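Local atomic coordinates of glycosyl hydrolase family 88 (Pedobacter heparinus, PDB entry 3WIW), a protein that hydrolytically removes unsaturated glucuronyl residues from the oligosaccharides that lyases release from heparin, as an enzyme of glycoside hydrolase family 88. Residues A[217-222]-A[231-236]; A[236-241]-A[290-295]; A[250-255]-A[272-277]. All blocks are in the same frame, centred on the assembly; numbering follows the deposited sequence. Where two conformers were deposited one is given.

Contact 1: residues A[217-222]-A[231-236]; sequences YHVISY and QRETHQ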
loop_
_atom_site.group_PDB
_atom_site.type_symbol
_atom_site.label_atom_id
_atom_site.label_comp_id
_atom_site.label_asym_id
_atom_site.label_seq_id
_atom_site.Cartn_x
_atom_site.Cartn_y
_atom_site.Cartn_z
ATOM N N TYR A 217 -3.891 16.497 0.292
ATOM C CA TYR A 217 -3.514 16.730 -1.101
ATOM C C TYR A 217 -2.812 15.501 -1.664
ATOM O O TYR A 217 -2.319 14.635 -0.914
ATOM C CB TYR A 217 -2.499 17.887 -1.184
ATOM C CG TYR A 217 -3.075 19.236 -0.826
ATOM C CD1 TYR A 217 -3.811 19.962 -1.762
ATOM C CD2 TYR A 217 -2.897 19.790 0.441
ATOM C CE1 TYR A 217 -4.348 21.180 -1.453
ATOM C CE2 TYR A 217 -3.427 21.015 0.766
ATOM C CZ TYR A 217 -4.154 21.709 -0.186
ATOM O OH TYR A 217 -4.694 22.924 0.098
ATOM N N HIS A 218 -2.688 15.442 -2.984
ATOM C CA HIS A 218 -1.868 14.392 -3.568
ATOM C C HIS A 218 -0.396 14.825 -3.605
ATOM O O HIS A 218 0.467 14.128 -3.060
ATOM C CB HIS A 218 -2.384 13.985 -4.956
ATOM C CG HIS A 218 -1.810 12.690 -5.437
ATOM N ND1 HIS A 218 -2.235 12.053 -6.582
ATOM C CD2 HIS A 218 -0.823 11.917 -4.916
ATOM C CE1 HIS A 218 -1.546 10.940 -6.743
ATOM N NE2 HIS A 218 -0.680 10.838 -5.746
ATOM N N VAL A 219 -0.108 15.964 -4.246
ATOM C CA VAL A 219 1.253 16.432 -4.475
ATOM C C VAL A 219 1.496 17.752 -3.779
ATOM O O VAL A 219 0.730 18.706 -3.933
ATOM C CB VAL A 219 1.504 16.661 -5.981
ATOM C CG1 VAL A 219 2.966 17.023 -6.268
ATOM C CG2 VAL A 219 1.152 15.431 -6.734
ATOM N N ILE A 220 2.572 17.809 -3.014
ATOM C CA ILE A 220 3.136 19.083 -2.579
ATOM C C ILE A 220 4.463 19.265 -3.308
ATOM O O ILE A 220 5.312 18.363 -3.316
ATOM C CB ILE A 220 3.365 19.103 -1.050
ATOM C CG1 ILE A 220 2.039 18.833 -0.306
ATOM C CG2 ILE A 220 3.985 20.432 -0.599
ATOM C CD1 ILE A 220 0.980 19.904 -0.493
ATOM N N SER A 221 4.629 20.427 -3.931
ATOM C CA SER A 221 5.886 20.783 -4.573
ATOM C C SER A 221 6.641 21.766 -3.701
ATOM O O SER A 221 6.075 22.763 -3.231
ATOM C CB SER A 221 5.659 21.396 -5.948
ATOM O OG SER A 221 6.912 21.608 -6.570
ATOM N N TYR A 222 7.928 21.498 -3.499
ATOM C CA TYR A 222 8.756 22.323 -2.629
ATOM C C TYR A 222 9.862 23.054 -3.370
ATOM O O TYR A 222 10.280 22.637 -4.457
ATOM C CB TYR A 222 9.421 21.418 -1.599
ATOM C CG TYR A 222 8.494 20.789 -0.580
ATOM C CD1 TYR A 222 8.190 21.452 0.609
ATOM C CD2 TYR A 222 7.964 19.516 -0.777
ATOM C CE1 TYR A 222 7.381 20.862 1.575
ATOM C CE2 TYR A 222 7.127 18.925 0.180
ATOM C CZ TYR A 222 6.848 19.609 1.357
ATOM O OH TYR A 222 6.033 19.039 2.321
ATOM N N GLN A 231 3.613 24.650 -4.403
ATOM C CA GLN A 231 2.311 24.294 -4.957
ATOM C C GLN A 231 1.691 23.155 -4.174
ATOM O O GLN A 231 2.398 22.326 -3.601
ATOM C CB GLN A 231 2.417 23.890 -6.438
ATOM C CG GLN A 231 3.078 24.908 -7.370
ATOM C CD GLN A 231 2.220 26.138 -7.628
ATOM O OE1 GLN A 231 1.029 26.158 -7.322
ATOM N NE2 GLN A 231 2.830 27.173 -8.194
ATOM N N ARG A 232 0.356 23.112 -4.188
ATOM C CA ARG A 232 -0.426 22.049 -3.542
ATOM C C ARG A 232 -1.449 21.617 -4.580
ATOM O O ARG A 232 -2.334 22.376 -4.955
ATOM C CB ARG A 232 -1.130 22.543 -2.270
ATOM C CG ARG A 232 -0.247 23.257 -1.263
ATOM C CD ARG A 232 -1.061 23.919 -0.155
ATOM N NE ARG A 232 -0.182 24.550 0.822
ATOM C CZ ARG A 232 0.354 25.748 0.667
ATOM N NH1 ARG A 232 1.154 26.233 1.607
ATOM N NH2 ARG A 232 0.098 26.448 -0.430
ATOM N N GLU A 233 -1.344 20.389 -5.059
ATOM C CA GLU A 233 -2.142 19.994 -6.212
ATOM C C GLU A 233 -2.408 18.504 -6.285
ATOM O O GLU A 233 -1.787 17.709 -5.584
ATOM C CB GLU A 233 -1.451 20.463 -7.485
ATOM C CG GLU A 233 -0.131 19.758 -7.743
ATOM C CD GLU A 233 0.633 20.342 -8.916
ATOM O OE1 GLU A 233 1.318 19.562 -9.623
ATOM O OE2 GLU A 233 0.561 21.576 -9.118
ATOM N N THR A 234 -3.375 18.120 -7.108
ATOM C CA THR A 234 -3.656 16.707 -7.292
ATOM C C THR A 234 -2.773 16.114 -8.392
ATOM O O THR A 234 -2.162 16.822 -9.194
ATOM C CB THR A 234 -5.139 16.436 -7.585
ATOM O OG1 THR A 234 -5.370 15.038 -7.374
ATOM C CG2 THR A 234 -5.518 16.815 -9.029
ATOM N N HIS A 235 -2.731 14.796 -8.438
ATOM C CA HIS A 235 -2.223 14.099 -9.598
ATOM C C HIS A 235 -3.250 13.059 -10.038
ATOM O O HIS A 235 -3.660 13.056 -11.192
ATOM C CB HIS A 235 -0.844 13.489 -9.329
ATOM C CG HIS A 235 -0.230 12.859 -10.530
ATOM N ND1 HIS A 235 0.205 13.595 -11.613
ATOM C CD2 HIS A 235 0.037 11.563 -10.818
ATOM C CE1 HIS A 235 0.707 12.776 -12.520
ATOM N NE2 HIS A 235 0.608 11.539 -12.064
ATOM N N GLN A 236 -3.709 12.218 -9.123
ATOM C CA GLN A 236 -4.669 11.167 -9.488
ATOM C C GLN A 236 -6.078 11.332 -8.907
ATOM O O GLN A 236 -6.946 10.459 -9.108
ATOM C CB GLN A 236 -4.076 9.776 -9.217
ATOM C CG GLN A 236 -2.975 9.483 -10.251
ATOM C CD GLN A 236 -2.147 8.268 -9.987
ATOM O OE1 GLN A 236 -1.903 7.921 -8.855
ATOM N NE2 GLN A 236 -1.670 7.633 -11.050
HETATM O O HOH W 1 0.133 8.419 -7.077
#

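Contact 2: residues A[236-241]-A[290-295]; sequences QGLTNE and PLWDFD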
loop_
_atom_site.group_PDB
_atom_site.type_symbol
_atom_site.label_atom_id
_atom_site.label_comp_id
_atom_site.label_asym_id
_atom_site.label_seq_id
_atom_site.Cartn_x
_atom_site.Cartn_y
_atom_site.Cartn_z
ATOM N N GLN A 236 -3.709 12.218 -9.123
ATOM C CA GLN A 236 -4.669 11.167 -9.488
ATOM C C GLN A 236 -6.078 11.332 -8.907
ATOM O O GLN A 236 -6.946 10.459 -9.108
ATOM C CB GLN A 236 -4.076 9.776 -9.217
ATOM C CG GLN A 236 -2.975 9.483 -10.251
ATOM C CD GLN A 236 -2.147 8.268 -9.987
ATOM O OE1 GLN A 236 -1.903 7.921 -8.855
ATOM N NE2 GLN A 236 -1.670 7.633 -11.050
ATOM N N GLY A 237 -6.330 12.458 -8.242
ATOM C CA GLY A 237 -7.667 12.756 -7.756
ATOM C C GLY A 237 -8.486 13.626 -8.687
ATOM O O GLY A 237 -8.051 14.003 -9.774
ATOM N N LEU A 238 -9.690 13.950 -8.243
ATOM C CA LEU A 238 -10.599 14.761 -9.020
ATOM C C LEU A 238 -10.122 16.194 -9.276
ATOM O O LEU A 238 -10.209 16.684 -10.413
ATOM C CB LEU A 238 -11.944 14.793 -8.300
ATOM C CG LEU A 238 -13.104 15.437 -9.047
ATOM C CD1 LEU A 238 -13.603 14.503 -10.156
ATOM C CD2 LEU A 238 -14.250 15.764 -8.081
ATOM N N THR A 239 -9.645 16.877 -8.233
ATOM C CA THR A 239 -9.186 18.269 -8.352
ATOM C C THR A 239 -8.080 18.524 -7.337
ATOM O O THR A 239 -7.874 17.731 -6.415
ATOM C CB THR A 239 -10.288 19.307 -8.032
ATOM O OG1 THR A 239 -10.527 19.314 -6.620
ATOM C CG2 THR A 239 -11.613 19.047 -8.776
ATOM N N ASN A 240 -7.424 19.670 -7.453
ATOM C CA ASN A 240 -6.430 20.052 -6.451
ATOM C C ASN A 240 -6.963 20.051 -5.020
ATOM O O ASN A 240 -6.206 19.798 -4.061
ATOM C CB ASN A 240 -5.822 21.426 -6.764
ATOM C CG ASN A 240 -4.969 21.417 -8.016
ATOM O OD1 ASN A 240 -4.489 20.368 -8.453
ATOM N ND2 ASN A 240 -4.779 22.586 -8.602
ATOM N N GLU A 241 -8.252 20.352 -4.880
ATOM C CA GLU A 241 -8.909 20.480 -3.577
ATOM C C GLU A 241 -9.482 19.181 -3.043
ATOM O O GLU A 241 -9.970 19.142 -1.918
ATOM C CB GLU A 241 -10.072 21.476 -3.669
ATOM C CG GLU A 241 -9.677 22.928 -3.936
ATOM C CD GLU A 241 -9.238 23.189 -5.370
ATOM O OE1 GLU A 241 -9.874 22.656 -6.319
ATOM O OE2 GLU A 241 -8.233 23.922 -5.539
ATOM N N PRO A 290 -14.655 2.790 -0.543
ATOM C CA PRO A 290 -14.763 4.206 -0.945
ATOM C C PRO A 290 -15.016 4.443 -2.428
ATOM O O PRO A 290 -14.613 3.654 -3.282
ATOM C CB PRO A 290 -13.380 4.786 -0.577
ATOM C CG PRO A 290 -12.888 3.882 0.527
ATOM C CD PRO A 290 -13.377 2.506 0.141
ATOM N N LEU A 291 -15.701 5.543 -2.733
ATOM C CA LEU A 291 -15.654 6.096 -4.086
ATOM C C LEU A 291 -14.203 6.396 -4.447
ATOM O O LEU A 291 -13.378 6.648 -3.577
ATOM C CB LEU A 291 -16.449 7.386 -4.111
ATOM C CG LEU A 291 -17.855 7.322 -3.498
ATOM C CD1 LEU A 291 -18.523 8.715 -3.593
ATOM C CD2 LEU A 291 -18.695 6.202 -4.125
ATOM N N TRP A 292 -13.878 6.426 -5.733
ATOM C CA TRP A 292 -12.477 6.602 -6.088
ATOM C C TRP A 292 -11.926 7.957 -5.602
ATOM O O TRP A 292 -10.730 8.095 -5.325
ATOM C CB TRP A 292 -12.290 6.423 -7.600
ATOM C CG TRP A 292 -12.877 7.553 -8.375
ATOM C CD1 TRP A 292 -14.199 7.708 -8.739
ATOM C CD2 TRP A 292 -12.196 8.714 -8.849
ATOM N NE1 TRP A 292 -14.364 8.921 -9.391
ATOM C CE2 TRP A 292 -13.144 9.551 -9.473
ATOM C CE3 TRP A 292 -10.861 9.136 -8.789
ATOM C CZ2 TRP A 292 -12.784 10.778 -10.067
ATOM C CZ3 TRP A 292 -10.504 10.357 -9.377
ATOM C CH2 TRP A 292 -11.468 11.161 -9.993
ATOM N N ASP A 293 -12.797 8.955 -5.480
ATOM C CA ASP A 293 -12.470 10.235 -4.875
ATOM C C ASP A 293 -13.678 10.614 -4.028
ATOM O O ASP A 293 -14.831 10.527 -4.488
ATOM C CB ASP A 293 -12.169 11.296 -5.947
ATOM C CG ASP A 293 -11.646 12.610 -5.364
ATOM O OD1 ASP A 293 -12.381 13.286 -4.599
ATOM O OD2 ASP A 293 -10.490 13.000 -5.679
ATOM N N PHE A 294 -13.434 11.029 -2.782
ATOM C CA PHE A 294 -14.526 11.305 -1.852
ATOM C C PHE A 294 -15.386 12.501 -2.263
ATOM O O PHE A 294 -16.497 12.656 -1.752
ATOM C CB PHE A 294 -13.991 11.574 -0.438
ATOM C CG PHE A 294 -13.582 10.324 0.328
ATOM C CD1 PHE A 294 -12.353 9.705 0.142
ATOM C CD2 PHE A 294 -14.439 9.787 1.280
ATOM C CE1 PHE A 294 -12.006 8.567 0.876
ATOM C CE2 PHE A 294 -14.096 8.648 2.010
ATOM C CZ PHE A 294 -12.876 8.038 1.799
ATOM N N ASP A 295 -14.889 13.339 -3.183
ATOM C CA ASP A 295 -15.561 14.599 -3.494
ATOM C C ASP A 295 -16.373 14.602 -4.777
ATOM O O ASP A 295 -16.893 15.646 -5.179
ATOM C CB ASP A 295 -14.578 15.765 -3.431
ATOM C CG ASP A 295 -14.033 15.956 -2.034
ATOM O OD1 ASP A 295 -14.749 15.681 -1.056
ATOM O OD2 ASP A 295 -12.879 16.332 -1.893
HETATM O O HOH W 2 -11.063 17.293 -0.034
#

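Contact 3: residues A[250-255]-A[272-277]; sequences WGLYGY and EHIAAF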
loop_
_atom_site.group_PDB
_atom_site.type_symbol
_atom_site.label_atom_id
_atom_site.label_comp_id
_atom_site.label_asym_id
_atom_site.label_seq_id
_atom_site.Cartn_x
_atom_site.Cartn_y
_atom_site.Cartn_z
ATOM N N TRP A 250 -3.405 6.005 1.887
ATOM C CA TRP A 250 -1.945 6.009 2.096
ATOM C C TRP A 250 -1.586 6.879 3.299
ATOM O O TRP A 250 -0.671 6.552 4.047
ATOM C CB TRP A 250 -1.233 6.587 0.895
ATOM C CG TRP A 250 -1.258 5.855 -0.417
ATOM C CD1 TRP A 250 -1.262 6.476 -1.650
ATOM C CD2 TRP A 250 -1.137 4.437 -0.688
ATOM N NE1 TRP A 250 -1.214 5.546 -2.651
ATOM C CE2 TRP A 250 -1.110 4.289 -2.097
ATOM C CE3 TRP A 250 -1.086 3.278 0.113
ATOM C CZ2 TRP A 250 -0.978 3.036 -2.734
ATOM C CZ3 TRP A 250 -0.969 2.018 -0.526
ATOM C CH2 TRP A 250 -0.926 1.918 -1.941
ATOM N N GLY A 251 -2.283 8.007 3.493
ATOM C CA GLY A 251 -2.058 8.856 4.655
ATOM C C GLY A 251 -2.376 8.136 5.955
ATOM O O GLY A 251 -1.553 8.128 6.880
ATOM N N LEU A 252 -3.562 7.534 6.032
ATOM C CA LEU A 252 -3.946 6.795 7.232
ATOM C C LEU A 252 -2.903 5.716 7.558
ATOM O O LEU A 252 -2.425 5.598 8.696
ATOM C CB LEU A 252 -5.313 6.148 7.032
ATOM C CG LEU A 252 -5.782 5.277 8.192
ATOM C CD1 LEU A 252 -5.929 6.077 9.498
ATOM C CD2 LEU A 252 -7.095 4.566 7.825
ATOM N N TYR A 253 -2.583 4.908 6.554
ATOM C CA TYR A 253 -1.630 3.831 6.733
ATOM C C TYR A 253 -0.252 4.394 7.113
ATOM O O TYR A 253 0.409 3.863 8.007
ATOM C CB TYR A 253 -1.560 3.033 5.450
ATOM C CG TYR A 253 -0.881 1.690 5.514
ATOM C CD1 TYR A 253 0.497 1.585 5.740
ATOM C CD2 TYR A 253 -1.602 0.514 5.300
ATOM C CE1 TYR A 253 1.142 0.353 5.730
ATOM C CE2 TYR A 253 -0.971 -0.725 5.301
ATOM C CZ TYR A 253 0.405 -0.795 5.503
ATOM O OH TYR A 253 1.042 -2.013 5.461
ATOM N N GLY A 254 0.181 5.443 6.409
ATOM C CA GLY A 254 1.495 6.041 6.612
ATOM C C GLY A 254 1.697 6.435 8.074
ATOM O O GLY A 254 2.790 6.221 8.622
ATOM N N TYR A 255 0.671 7.005 8.711
ATOM C CA TYR A 255 0.814 7.472 10.103
ATOM C C TYR A 255 0.633 6.345 11.108
ATOM O O TYR A 255 1.290 6.357 12.144
ATOM C CB TYR A 255 -0.044 8.733 10.399
ATOM C CG TYR A 255 0.602 9.871 9.667
ATOM C CD1 TYR A 255 1.772 10.435 10.166
ATOM C CD2 TYR A 255 0.156 10.279 8.411
ATOM C CE1 TYR A 255 2.448 11.422 9.481
ATOM C CE2 TYR A 255 0.829 11.259 7.707
ATOM C CZ TYR A 255 1.986 11.815 8.243
ATOM O OH TYR A 255 2.650 12.767 7.517
ATOM N N GLU A 272 -5.487 8.990 14.059
ATOM C CA GLU A 272 -6.862 8.977 14.532
ATOM C C GLU A 272 -7.688 10.094 13.906
ATOM O O GLU A 272 -8.867 9.888 13.617
ATOM C CB GLU A 272 -6.934 9.019 16.064
ATOM C CG GLU A 272 -6.417 7.740 16.710
ATOM C CD GLU A 272 -6.968 7.548 18.109
ATOM O OE1 GLU A 272 -6.230 7.862 19.065
ATOM O OE2 GLU A 272 -8.143 7.100 18.244
ATOM N N HIS A 273 -7.082 11.263 13.696
ATOM C CA HIS A 273 -7.796 12.359 13.017
ATOM C C HIS A 273 -8.142 11.978 11.577
ATOM O O HIS A 273 -9.272 12.200 11.117
ATOM C CB HIS A 273 -6.997 13.672 13.024
ATOM C CG HIS A 273 -6.860 14.300 14.376
ATOM N ND1 HIS A 273 -7.941 14.556 15.193
ATOM C CD2 HIS A 273 -5.769 14.756 15.045
ATOM C CE1 HIS A 273 -7.523 15.122 16.310
ATOM N NE2 HIS A 273 -6.209 15.252 16.245
ATOM N N ILE A 274 -7.188 11.381 10.872
ATOM C CA ILE A 274 -7.440 10.901 9.524
ATOM C C ILE A 274 -8.542 9.833 9.526
ATOM O O ILE A 274 -9.476 9.890 8.721
ATOM C CB ILE A 274 -6.156 10.347 8.874
ATOM C CG1 ILE A 274 -5.122 11.463 8.672
ATOM C CG2 ILE A 274 -6.494 9.684 7.521
ATOM C CD1 ILE A 274 -3.737 10.905 8.313
ATOM N N ALA A 275 -8.473 8.909 10.481
ATOM C CA ALA A 275 -9.434 7.815 10.538
ATOM C C ALA A 275 -10.848 8.362 10.699
ATOM O O ALA A 275 -11.789 7.877 10.070
ATOM C CB ALA A 275 -9.103 6.865 11.682
ATOM N N ALA A 276 -11.018 9.367 11.548
ATOM C CA ALA A 276 -12.328 9.987 11.730
ATOM C C ALA A 276 -12.827 10.684 10.464
ATOM O O ALA A 276 -13.998 10.549 10.106
ATOM C CB ALA A 276 -12.302 10.954 12.921
ATOM N N PHE A 277 -11.951 11.421 9.786
ATOM C CA PHE A 277 -12.305 12.049 8.521
ATOM C C PHE A 277 -12.827 11.011 7.517
ATOM O O PHE A 277 -13.860 11.224 6.870
ATOM C CB PHE A 277 -11.111 12.818 7.937
ATOM C CG PHE A 277 -11.335 13.280 6.515
ATOM C CD1 PHE A 277 -12.183 14.360 6.232
ATOM C CD2 PHE A 277 -10.740 12.602 5.454
ATOM C CE1 PHE A 277 -12.411 14.750 4.909
ATOM C CE2 PHE A 277 -10.972 13.001 4.130
ATOM C CZ PHE A 277 -11.810 14.069 3.867
#

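Contact 1: residues A[217-222]-A[231-236]
V219 and E233 form an antiparallel hydrogen-bonded pair, as do S221 and Q231, in two strands whose axes approach to 4.9 Å with directions 166° apart. In the first pair the bonds are V219 N to E233 O, 2.8 Å, and E233 N to V219 O, 2.9 Å; in the second, the return bond from Q231 N to S221 O is weak. Between them lies the non-hydrogen-bonded pair I220 and R232, where CD1 of I220 packs on CG of R232. CB of R232 also sits over one face of the Y217 ring, 3.7 Å from the centroid, a CH-pi contact, and CD of R232 reaches the CZ end of the ring. These strands, 219-222 and 229-233, make a beta hairpin, and strand 170-172 on the far side of 219-222 extends it to a three-stranded antiparallel sheet. Just before strand 219-222 begins, H218 carries the contact on past the end of strand 229-233. Its chi1 of -165° takes the ring away from its own backbone N and over to the loop residues 234-236, where ND1 accepts the backbone N of Q236 at 2.9 Å, the donor lying nearly in the ring plane. H235 directs its ring edge at the face of H218 in an offset edge-to-face pair, planes at 64°. Outside the hairpin, NE2 of H218 bonds D174, the predicted proton donor, and W244 stacks on the ring, consistent with a second-shell residue that positions D174. A water 2.7 Å from Q236 OE1 bridges to H218 NE2, the latter bond weak. T234, a predicted substrate-binding residue, pairs through OG1 with G237 N.

Contact 2: residues A[236-241]-A[290-295]
OD2 of D293 is gripped from two directions: the backbone N of L238 donates to it at 2.8 Å, with the N-H pointing almost exactly at the oxygen (179°), and S242 OG is a further hydrogen-bond partner, though it also pairs with T239 O. The amide meets OD2 from above the carboxylate plane, 50° out of it. The other oxygen is used locally, since OD1 takes the backbone N of D295 through its anti lone pair at 2.9 Å, an Asx turn that fixes the rotation of the carboxylate. Because CG stands anti to the backbone N of D293 (chi1 -173°), the group projects at the 236-241 loop and also lies against CB of L238, 3.5 Å from OD2. W292 and L238 pack beside this bond. The six-membered ring of W292 lies beside the backbone at 236-238, its CZ3 being 3.6 Å from Q236 O, which approaches the ring edge near the ring plane. Its CZ2 meets CD1 of L238 at 3.8 Å, the two side chains crossing at about a right angle, while the other leucine branch, CD2, rests on D295 O at 3.9 Å. At the outer end, a water links E241 O to OD2 of D295, 2.8 Å from the latter. Neither segment is regular helix or strand: the contact fastens the loop leading into helix 245-262 to the one between helices 265-279 and 306-322, and backbone bonds of W292 to A245 and of F294 to A243 extend the seam. With two backbone amides, one on each oxygen, these neutral surroundings would probably stabilise a negative charge on the buried carboxylate of D293.

Contact 3: residues A[250-255]-A[272-277]
I274 reaches across from helix 265-279 to L252 and Y255 on helix 245-262. These consecutive antiparallel helices form an alpha-hairpin of the (alpha/alpha)6 barrel; the short segments approach to 9.1 Å between axes, at 152° between their directions. From CB, directed at the opposite helix, the I274 side chain divides. CG2 settles against CB of L252 at 3.8 Å, almost as close to the CA of that residue. The other branch leaves through CG1, which is anti to the carbonyl carbon (chi1 -65°), and extends to CD1. This terminal methyl lies 3.8 Å from G251 O, and 3.9 Å from CD2 of the Y255 ring, the two side chains crossing at about a right angle. With an alanine here, both branches would be gone, which would probably open a gap between the helices and leave L252 CB and CD2 of the Y255 ring without their apolar partner. Beyond the contact, Y255 OH bonds A202 O in helix 192-208, and L252 also packs on A315 and L316 of helix 306-322. One residue after I274, CB of A275 lies 3.9 Å from the CD1 methyl of L252.

In the fold
Following the chain, contact 1 comes first: it closes the eight-residue connection between 222 and 231, completing the hairpin beside strand 170-172. Q236 then belongs to both contacts 1 and 2, and the two also touch directly, T234 N lying 2.8 Å from N240 OD1. The chain next runs through helices 245-262 and 265-279, which contact 3 joins as neighbours, before 290-295 returns to 236-241. Contact 2 therefore spans 48 residues and encloses contact 3, while contact 1 precedes both; none cross. Contacts 1 and 2 tie the hairpin and the loop after it to the loop between helices 265-279 and 306-322, and contact 3 belongs to the helical barrel itself, about 5 Å from contact 2 at the nearest atoms.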